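Local coordinates for protein PAN2-PAN3 deadenylation complex catalytic subunit pan2 (Neurospora crassa, PDB 4CZW) that probably shortens mRNA poly(A) tails as the exonuclease subunit of the PAN2-PAN3 complex, represented here by its ubiquitin protease-like and exonuclease domains, at residues 7-11 and 12-16; 273-276 and 277-280; 428-431 and 432-435; 516-519 and 520-523. All coordinates share one frame; numbering follows the deposited sequence.

Contact 1: residues 7-11 and 12-16; sequences PEAPP and EYRIC
Arg14 doubles back over the turn to the backbone of Ala9, its NE giving a hydrogen bond to Ala9 O at 2.7 Å. Here a long side chain adds its own bond to a turn that the backbone also holds. The first torsion of Arg14 (chi1 -63°) sets CG opposite its carbonyl carbon, and the chain then runs extended to NE, delivering the guanidinium beside the prolines. Ala9 O sits at the edge of that group, tilted a little out of its plane, and the N-H...O angle is 155°. Over one guanidinium face, toward the rim, lies Pro11 N, while the ring atom Pro11 CD comes within 3.8 Å of Arg14 CZ.

Between these groups the backbone makes two overlapping type I turns in the N-terminal part of the ubiquitin protease-like domain, which is thought to serve as a catalytically inactive scaffold. Tyr13 N donates to Pro10 O at 2.8 Å from above the carbonyl plane, and Arg14 N makes a weak bond to Pro11 O. Pro11, its phi restrained by the ring, occupies the second position of the first turn.

The side chain of Tyr13 runs alongside Pro10, with CD2 4.1 Å from Pro10 CD, and its CB rests on Ala9 CB at 4.2 Å. Beyond the turn its ring meets Trp384 edge-to-face, and the hydroxyl is hydrogen-bonded to Glu376 and Lys385. Glu12 takes another course: a bend at chi2 (84°) folds its carboxylate back beside Pro11, bringing OE1 against the ring carbons Pro10 CB and Pro11 CG.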
loop_
_atom_site.group_PDB
_atom_site.type_symbol
_atom_site.label_atom_id
_atom_site.label_comp_id
_atom_site.label_asym_id
_atom_site.label_seq_id
_atom_site.Cartn_x
_atom_site.Cartn_y
_atom_site.Cartn_z
ATOM N N PRO A 7 -28.186 -14.327 8.239
ATOM C CA PRO A 7 -28.849 -14.100 6.949
ATOM C C PRO A 7 -28.495 -12.748 6.338
ATOM O O PRO A 7 -28.641 -12.559 5.131
ATOM C CB PRO A 7 -30.338 -14.164 7.305
ATOM C CG PRO A 7 -30.395 -13.806 8.752
ATOM C CD PRO A 7 -29.152 -14.393 9.349
ATOM N N GLU A 8 -28.041 -11.821 7.173
ATOM C CA GLU A 8 -27.614 -10.509 6.708
ATOM C C GLU A 8 -26.256 -10.165 7.299
ATOM O O GLU A 8 -25.835 -10.760 8.289
ATOM C CB GLU A 8 -28.641 -9.439 7.079
ATOM C CG GLU A 8 -29.955 -9.553 6.329
ATOM C CD GLU A 8 -30.986 -8.551 6.809
ATOM O OE1 GLU A 8 -30.950 -8.185 8.003
ATOM O OE2 GLU A 8 -31.834 -8.132 5.994
ATOM N N ALA A 9 -25.574 -9.203 6.685
ATOM C CA ALA A 9 -24.263 -8.777 7.152
ATOM C C ALA A 9 -24.352 -8.117 8.523
ATOM O O ALA A 9 -25.024 -7.099 8.683
ATOM C CB ALA A 9 -23.628 -7.827 6.149
ATOM N N PRO A 10 -23.676 -8.705 9.522
ATOM C CA PRO A 10 -23.596 -8.123 10.866
ATOM C C PRO A 10 -22.875 -6.777 10.832
ATOM O O PRO A 10 -22.182 -6.498 9.853
ATOM C CB PRO A 10 -22.790 -9.166 11.655
ATOM C CG PRO A 10 -22.919 -10.430 10.872
ATOM C CD PRO A 10 -22.972 -9.995 9.443
ATOM N N PRO A 11 -23.039 -5.951 11.880
ATOM C CA PRO A 11 -22.373 -4.643 11.944
ATOM C C PRO A 11 -20.856 -4.729 11.770
ATOM O O PRO A 11 -20.238 -3.759 11.333
ATOM C CB PRO A 11 -22.732 -4.131 13.347
ATOM C CG PRO A 11 -23.247 -5.327 14.093
ATOM C CD PRO A 11 -23.889 -6.185 13.058
ATOM N N GLU A 12 -20.272 -5.879 12.096
ATOM C CA GLU A 12 -18.838 -6.086 11.927
ATOM C C GLU A 12 -18.446 -6.126 10.450
ATOM O O GLU A 12 -17.289 -5.893 10.101
ATOM C CB GLU A 12 -18.396 -7.382 12.616
ATOM C CG GLU A 12 -18.526 -7.377 14.137
ATOM C CD GLU A 12 -19.924 -7.729 14.619
ATOM O OE1 GLU A 12 -20.875 -7.671 13.812
ATOM O OE2 GLU A 12 -20.070 -8.069 15.813
ATOM N N TYR A 13 -19.415 -6.422 9.589
ATOM C CA TYR A 13 -19.163 -6.531 8.154
ATOM C C TYR A 13 -19.743 -5.365 7.360
ATOM O O TYR A 13 -19.508 -5.256 6.159
ATOM C CB TYR A 13 -19.732 -7.843 7.609
ATOM C CG TYR A 13 -18.811 -9.034 7.753
ATOM C CD1 TYR A 13 -17.801 -9.269 6.829
ATOM C CD2 TYR A 13 -18.960 -9.929 8.803
ATOM C CE1 TYR A 13 -16.960 -10.358 6.952
ATOM C CE2 TYR A 13 -18.124 -11.021 8.934
ATOM C CZ TYR A 13 -17.126 -11.231 8.007
ATOM O OH TYR A 13 -16.291 -12.317 8.134
ATOM N N ARG A 14 -20.503 -4.500 8.026
ATOM C CA ARG A 14 -21.160 -3.389 7.343
ATOM C C ARG A 14 -20.205 -2.230 7.081
ATOM O O ARG A 14 -19.095 -2.189 7.616
ATOM C CB ARG A 14 -22.361 -2.900 8.152
ATOM C CG ARG A 14 -23.454 -3.941 8.314
ATOM C CD ARG A 14 -24.525 -3.475 9.283
ATOM N NE ARG A 14 -25.446 -4.555 9.631
ATOM C CZ ARG A 14 -26.294 -4.512 10.651
ATOM N NH1 ARG A 14 -26.339 -3.442 11.433
ATOM N NH2 ARG A 14 -27.095 -5.540 10.895
ATOM N N ILE A 15 -20.653 -1.292 6.252
ATOM C CA ILE A 15 -19.858 -0.121 5.903
ATOM C C ILE A 15 -19.634 0.791 7.108
ATOM O O ILE A 15 -20.580 1.177 7.794
ATOM C CB ILE A 15 -20.519 0.700 4.777
ATOM C CG1 ILE A 15 -20.617 -0.127 3.490
ATOM C CG2 ILE A 15 -19.740 1.981 4.540
ATOM C CD1 ILE A 15 -21.086 0.660 2.286
ATOM N N CYS A 16 -18.374 1.132 7.358
ATOM C CA CYS A 16 -18.026 2.001 8.474
ATOM C C CYS A 16 -17.915 3.453 8.020
ATOM O O CYS A 16 -17.104 3.785 7.155
ATOM C CB CYS A 16 -16.718 1.542 9.117
ATOM S SG CYS A 16 -16.753 -0.165 9.706
#

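Contact 2: residues 273-276 and 277-280; sequences ITTA and EHRK
Thr275 is the N-cap of helix 276-282, and its hydroxyl and the imidazole of His278 meet at the start of the first turn. OG1 accepts the capping bond from His278 N at 3.3 Å, with an N-H...O angle of 143°. With chi1 at 67°, OG1 stands between the backbone N and the carbonyl carbon, close to the incoming N-H. The same oxygen lies over the centre of one face of the His278 ring. Thr275 CB adds a CH-pi contact over the ring face, 4.2 Å from the centroid of the His278 ring.

The ring is fixed at its edge as well. Thr274 N donates to His278 ND1 at 3.2 Å, in the imidazole plane and nearly straight (170°). ND1 is therefore an acceptor, which in a neutral ring would probably place the proton on NE2. The ring of Tyr210 also meets this imidazole.

Ile273 supplies the apolar part. Its CG2 branch lies 3.7 Å from His278 CB and equally near the CG of Arg279, whose extended chain brings one face of the guanidinium beneath this methyl, off centre. Ile273 packs further on Met386 and Pro387 of strand 385-394, so the cap is seated against the sheet of the ubiquitin protease-like domain. Helical bonding starts weakly, with Arg279 N to Thr275 O, and is firmer at Lys280 N to Ala276 O (3.0 Å). Threonine before the first turn, answering a backbone N-H three residues on, is the classical N-cap, here on a surface helix.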
loop_
_atom_site.group_PDB
_atom_site.type_symbol
_atom_site.label_atom_id
_atom_site.label_comp_id
_atom_site.label_asym_id
_atom_site.label_seq_id
_atom_site.Cartn_x
_atom_site.Cartn_y
_atom_site.Cartn_z
ATOM N N ILE A 273 -17.508 -15.264 -9.889
ATOM C CA ILE A 273 -18.836 -15.718 -9.491
ATOM C C ILE A 273 -19.918 -14.905 -10.197
ATOM O O ILE A 273 -20.023 -13.696 -9.994
ATOM C CB ILE A 273 -19.034 -15.613 -7.969
ATOM C CG1 ILE A 273 -17.984 -16.451 -7.237
ATOM C CG2 ILE A 273 -20.437 -16.049 -7.583
ATOM C CD1 ILE A 273 -18.030 -16.309 -5.731
ATOM N N THR A 274 -20.720 -15.571 -11.023
ATOM C CA THR A 274 -21.719 -14.878 -11.830
ATOM C C THR A 274 -23.137 -15.401 -11.611
ATOM O O THR A 274 -24.096 -14.629 -11.619
ATOM C CB THR A 274 -21.389 -14.979 -13.333
ATOM O OG1 THR A 274 -21.253 -16.357 -13.702
ATOM C CG2 THR A 274 -20.095 -14.247 -13.646
ATOM N N THR A 275 -23.270 -16.709 -11.418
ATOM C CA THR A 275 -24.587 -17.325 -11.301
ATOM C C THR A 275 -24.928 -17.701 -9.865
ATOM O O THR A 275 -24.070 -17.679 -8.984
ATOM C CB THR A 275 -24.695 -18.587 -12.177
ATOM O OG1 THR A 275 -23.831 -19.607 -11.659
ATOM C CG2 THR A 275 -24.303 -18.273 -13.613
ATOM N N ALA A 276 -26.190 -18.048 -9.640
ATOM C CA ALA A 276 -26.647 -18.476 -8.322
ATOM C C ALA A 276 -26.041 -19.823 -7.943
ATOM O O ALA A 276 -25.805 -20.099 -6.767
ATOM C CB ALA A 276 -28.165 -18.548 -8.286
ATOM N N GLU A 277 -25.787 -20.654 -8.951
ATOM C CA GLU A 277 -25.186 -21.969 -8.740
ATOM C C GLU A 277 -23.748 -21.836 -8.262
ATOM O O GLU A 277 -23.242 -22.693 -7.537
ATOM C CB GLU A 277 -25.236 -22.799 -10.023
ATOM C CG GLU A 277 -26.645 -23.021 -10.557
ATOM C CD GLU A 277 -27.527 -23.756 -9.567
ATOM O OE1 GLU A 277 -27.018 -24.662 -8.876
ATOM O OE2 GLU A 277 -28.730 -23.433 -9.481
ATOM N N HIS A 278 -23.091 -20.756 -8.674
ATOM C CA HIS A 278 -21.732 -20.474 -8.233
ATOM C C HIS A 278 -21.717 -20.125 -6.750
ATOM O O HIS A 278 -20.811 -20.522 -6.019
ATOM C CB HIS A 278 -21.127 -19.331 -9.048
ATOM C CG HIS A 278 -20.912 -19.660 -10.494
ATOM N ND1 HIS A 278 -20.739 -18.695 -11.462
ATOM C CD2 HIS A 278 -20.837 -20.852 -11.133
ATOM C CE1 HIS A 278 -20.570 -19.277 -12.637
ATOM N NE2 HIS A 278 -20.624 -20.586 -12.464
ATOM N N ARG A 279 -22.734 -19.395 -6.304
ATOM C CA ARG A 279 -22.812 -18.974 -4.908
ATOM C C ARG A 279 -23.184 -20.139 -3.998
ATOM O O ARG A 279 -22.723 -20.214 -2.858
ATOM C CB ARG A 279 -23.809 -17.826 -4.751
ATOM C CG ARG A 279 -23.367 -16.545 -5.439
ATOM C CD ARG A 279 -24.424 -15.456 -5.352
ATOM N NE ARG A 279 -24.023 -14.268 -6.096
ATOM C CZ ARG A 279 -24.332 -14.042 -7.370
ATOM N NH1 ARG A 279 -25.056 -14.921 -8.050
ATOM N NH2 ARG A 279 -23.918 -12.930 -7.964
ATOM N N LYS A 280 -24.017 -21.047 -4.505
ATOM C CA LYS A 280 -24.366 -22.253 -3.765
ATOM C C LYS A 280 -23.132 -23.124 -3.561
ATOM O O LYS A 280 -22.953 -23.732 -2.506
ATOM C CB LYS A 280 -25.454 -23.044 -4.492
ATOM C CG LYS A 280 -26.784 -22.319 -4.617
ATOM C CD LYS A 280 -27.843 -23.227 -5.218
ATOM C CE LYS A 280 -29.178 -22.514 -5.356
ATOM N NZ LYS A 280 -30.228 -23.419 -5.902
#

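Contact 3: residues 428-431 and 432-435; sequences LLDR and ETEI
The carboxylate of Asp430 is approached over both faces and at one edge, all through OD2. Thr433 N lies in its plane and uses the anti lone pair of Asp430 OD2 at 3.0 Å. Thr433 OG1 donates from above one face, at 3.1 Å from Asp430 OD2, and Glu432 N comes in over the opposite face. Three bonds thus grip a single oxygen. CG lies opposite the backbone N of Asp430 (chi1 -173°), which swings the carboxylate forward over the amides that follow it.

The carboxylate of Glu434 is held differently. Its OE1 takes Asp430 N on the anti lone pair at 2.9 Å, with an N-H...O angle of 161°, while the backbone answers in the reverse sense, Glu434 N donating to Asp430 O at 3.0 Å. Around this pair Leu429 crosses the extended Glu434 chain, its CD2 branch 3.9 Å from Glu434 CB. Outside the turn, OE2 of Glu434 forms a salt bridge with Arg481 and OE1 one with Arg486, which would be expected to stabilise its negative charge and which tie the loop to the end of strand 471-481 and just beyond it.

Loss of the Asp430 carboxylate, as with an alanine here, would probably leave the N-H groups of Glu432 and Thr433 and the Thr433 hydroxyl without their common acceptor and set the turn free to flex.

As a worked example, an aspartate side chain bonding the amides two and three residues ahead, while its own carbonyl receives the fourth, is an Asx motif, set here on the surface in the loop leading to strand 441-451.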
loop_
_atom_site.group_PDB
_atom_site.type_symbol
_atom_site.label_atom_id
_atom_site.label_comp_id
_atom_site.label_asym_id
_atom_site.label_seq_id
_atom_site.Cartn_x
_atom_site.Cartn_y
_atom_site.Cartn_z
ATOM N N LEU A 428 21.310 22.324 0.410
ATOM C CA LEU A 428 21.269 20.863 0.397
ATOM C C LEU A 428 22.303 20.226 1.317
ATOM O O LEU A 428 23.348 20.813 1.601
ATOM C CB LEU A 428 21.471 20.344 -1.029
ATOM C CG LEU A 428 20.361 20.644 -2.037
ATOM C CD1 LEU A 428 20.757 20.158 -3.419
ATOM C CD2 LEU A 428 19.055 20.002 -1.596
ATOM N N LEU A 429 21.997 19.019 1.783
ATOM C CA LEU A 429 22.904 18.271 2.642
ATOM C C LEU A 429 24.189 17.919 1.908
ATOM O O LEU A 429 24.160 17.534 0.739
ATOM C CB LEU A 429 22.234 16.995 3.153
ATOM C CG LEU A 429 21.043 17.157 4.097
ATOM C CD1 LEU A 429 20.418 15.805 4.401
ATOM C CD2 LEU A 429 21.465 17.854 5.380
ATOM N N ASP A 430 25.317 18.059 2.594
ATOM C CA ASP A 430 26.593 17.645 2.032
ATOM C C ASP A 430 26.671 16.123 2.039
ATOM O O ASP A 430 26.423 15.486 3.063
ATOM C CB ASP A 430 27.759 18.253 2.812
ATOM C CG ASP A 430 29.098 17.991 2.154
ATOM O OD1 ASP A 430 29.446 18.719 1.202
ATOM O OD2 ASP A 430 29.806 17.059 2.592
ATOM N N ARG A 431 27.013 15.550 0.890
ATOM C CA ARG A 431 27.012 14.102 0.716
ATOM C C ARG A 431 28.044 13.414 1.606
ATOM O O ARG A 431 27.914 12.231 1.924
ATOM C CB ARG A 431 27.272 13.753 -0.752
ATOM C CG ARG A 431 26.827 12.359 -1.159
ATOM C CD ARG A 431 27.183 12.078 -2.611
ATOM N NE ARG A 431 26.747 13.153 -3.498
ATOM C CZ ARG A 431 25.576 13.178 -4.127
ATOM N NH1 ARG A 431 24.713 12.183 -3.970
ATOM N NH2 ARG A 431 25.268 14.199 -4.916
ATOM N N GLU A 432 29.063 14.162 2.013
ATOM C CA GLU A 432 30.165 13.600 2.783
ATOM C C GLU A 432 29.998 13.789 4.290
ATOM O O GLU A 432 30.232 12.863 5.067
ATOM C CB GLU A 432 31.490 14.223 2.333
ATOM C CG GLU A 432 32.701 13.749 3.121
ATOM C CD GLU A 432 33.970 14.482 2.733
ATOM O OE1 GLU A 432 33.902 15.369 1.857
ATOM O OE2 GLU A 432 35.036 14.172 3.306
ATOM N N THR A 433 29.589 14.986 4.700
ATOM C CA THR A 433 29.584 15.342 6.115
ATOM C C THR A 433 28.201 15.309 6.762
ATOM O O THR A 433 28.085 15.141 7.976
ATOM C CB THR A 433 30.181 16.747 6.329
ATOM O OG1 THR A 433 29.401 17.715 5.618
ATOM C CG2 THR A 433 31.616 16.794 5.829
ATOM N N GLU A 434 27.154 15.469 5.958
ATOM C CA GLU A 434 25.799 15.549 6.496
ATOM C C GLU A 434 24.927 14.364 6.093
ATOM O O GLU A 434 23.880 14.538 5.469
ATOM C CB GLU A 434 25.133 16.854 6.054
ATOM C CG GLU A 434 25.735 18.100 6.682
ATOM C CD GLU A 434 25.032 19.372 6.249
ATOM O OE1 GLU A 434 24.731 19.504 5.045
ATOM O OE2 GLU A 434 24.784 20.240 7.112
ATOM N N ILE A 435 25.357 13.159 6.455
ATOM C CA ILE A 435 24.563 11.961 6.203
ATOM C C ILE A 435 23.643 11.675 7.386
ATOM O O ILE A 435 24.114 11.371 8.482
ATOM C CB ILE A 435 25.449 10.732 5.934
ATOM C CG1 ILE A 435 26.286 10.946 4.671
ATOM C CG2 ILE A 435 24.596 9.480 5.800
ATOM C CD1 ILE A 435 27.139 9.754 4.292
#

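Contact 4: residues 516-519 and 520-523; sequences DLDP and INSQ
Two side chains turned the same way about their first torsions, Asp518 (chi1 -178°) and Ser522 (chi1 -180°), each with its outer group opposite its own backbone N, fasten this loop. The torsion of Asp518 carries the carboxylate over the next amides, where its OD2 accepts from Asn521 N on the anti lone pair at 3.0 Å and, more weakly, from Ile520 N. That of Ser522 turns OG back to Asp516 O, to which it donates at 2.8 Å from above the carbonyl plane, and it also accepts from Arg524 N. Ser522 N closes the backbone turn on Asp518 O at 2.9 Å, nearly along the C=O axis. Asp518 thus serves through side chain and carbonyl alike, the pattern of an Asx motif. With a leucine in place of Asp518, the amides of Ile520 and Asn521 would probably lose their side-chain acceptor, and the turn would be less firmly set.

Asp516 points the other way, to Thr513 and in a salt bridge to Arg524, its side chain about 10 Å from that of Glu447, a probable catalytic metal ligand. The loop carries the exonuclease chain from helix 514-517 into strand 525-527, with Pro519 lying on Leu526 of that strand.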
loop_
_atom_site.group_PDB
_atom_site.type_symbol
_atom_site.label_atom_id
_atom_site.label_comp_id
_atom_site.label_asym_id
_atom_site.label_seq_id
_atom_site.Cartn_x
_atom_site.Cartn_y
_atom_site.Cartn_z
ATOM N N ASP A 516 3.990 30.212 -7.379
ATOM C CA ASP A 516 4.903 29.281 -6.721
ATOM C C ASP A 516 4.715 27.846 -7.210
ATOM O O ASP A 516 5.660 27.057 -7.219
ATOM C CB ASP A 516 4.721 29.332 -5.203
ATOM C CG ASP A 516 5.002 30.705 -4.625
ATOM O OD1 ASP A 516 6.184 31.106 -4.590
ATOM O OD2 ASP A 516 4.042 31.379 -4.196
ATOM N N LEU A 517 3.493 27.515 -7.613
ATOM C CA LEU A 517 3.178 26.161 -8.053
ATOM C C LEU A 517 3.091 26.058 -9.575
ATOM O O LEU A 517 2.916 24.969 -10.121
ATOM C CB LEU A 517 1.866 25.689 -7.421
ATOM C CG LEU A 517 1.806 25.727 -5.893
ATOM C CD1 LEU A 517 0.479 25.174 -5.392
ATOM C CD2 LEU A 517 2.976 24.967 -5.285
ATOM N N ASP A 518 3.213 27.194 -10.255
ATOM C CA ASP A 518 3.179 27.223 -11.714
ATOM C C ASP A 518 4.549 26.885 -12.296
ATOM O O ASP A 518 5.501 27.643 -12.122
ATOM C CB ASP A 518 2.715 28.591 -12.216
ATOM C CG ASP A 518 2.620 28.656 -13.728
ATOM O OD1 ASP A 518 1.543 28.330 -14.271
ATOM O OD2 ASP A 518 3.621 29.035 -14.372
ATOM N N PRO A 519 4.643 25.748 -13.002
ATOM C CA PRO A 519 5.902 25.199 -13.528
ATOM C C PRO A 519 6.663 26.157 -14.444
ATOM O O PRO A 519 7.878 26.028 -14.586
ATOM C CB PRO A 519 5.443 23.965 -14.313
ATOM C CG PRO A 519 4.124 23.607 -13.729
ATOM C CD PRO A 519 3.488 24.906 -13.354
ATOM N N ILE A 520 5.954 27.100 -15.053
ATOM C CA ILE A 520 6.568 28.024 -15.998
ATOM C C ILE A 520 7.189 29.236 -15.304
ATOM O O ILE A 520 8.274 29.685 -15.675
ATOM C CB ILE A 520 5.543 28.514 -17.042
ATOM C CG1 ILE A 520 4.892 27.324 -17.752
ATOM C CG2 ILE A 520 6.200 29.442 -18.053
ATOM C CD1 ILE A 520 3.867 27.720 -18.793
ATOM N N ASN A 521 6.506 29.754 -14.287
ATOM C CA ASN A 521 6.907 31.017 -13.672
ATOM C C ASN A 521 7.427 30.903 -12.240
ATOM O O ASN A 521 7.816 31.907 -11.641
ATOM C CB ASN A 521 5.731 31.996 -13.702
ATOM C CG ASN A 521 5.307 32.357 -15.111
ATOM O OD1 ASN A 521 6.145 32.616 -15.976
ATOM N ND2 ASN A 521 4.002 32.368 -15.353
ATOM N N SER A 522 7.439 29.693 -11.691
ATOM C CA SER A 522 7.874 29.497 -10.310
ATOM C C SER A 522 9.361 29.778 -10.132
ATOM O O SER A 522 10.176 29.442 -10.991
ATOM C CB SER A 522 7.562 28.073 -9.841
ATOM O OG SER A 522 7.975 27.879 -8.499
ATOM N N GLN A 523 9.704 30.404 -9.011
ATOM C CA GLN A 523 11.096 30.646 -8.651
ATOM C C GLN A 523 11.536 29.651 -7.588
ATOM O O GLN A 523 12.645 29.731 -7.058
ATOM C CB GLN A 523 11.284 32.078 -8.149
ATOM C CG GLN A 523 11.083 33.138 -9.216
ATOM C CD GLN A 523 12.122 33.052 -10.315
ATOM O OE1 GLN A 523 11.790 33.065 -11.500
ATOM N NE2 GLN A 523 13.389 32.967 -9.927
#

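Overall arrangement
Contacts 1 and 2 belong to the ubiquitin protease-like part, with centres about 21 Å apart; the centres of contacts 3 and 4 are about 28 Å apart, contact 4 within the exonuclease domain. Contacts 2 and 3 are on the surface, about 61 Å between centres; contacts 1 and 4 are partly buried. Their chemistry follows their place: an arginine reaching a backbone carbonyl and a buried tyrosine beside a proline in contact 1, a threonine and histidine at a helix start in contact 2, and aspartates gathering backbone amides in contacts 3 and 4. These last two repeat one motif, anchored by two arginines through a glutamate in contact 3 and by one through a preceding aspartate in contact 4.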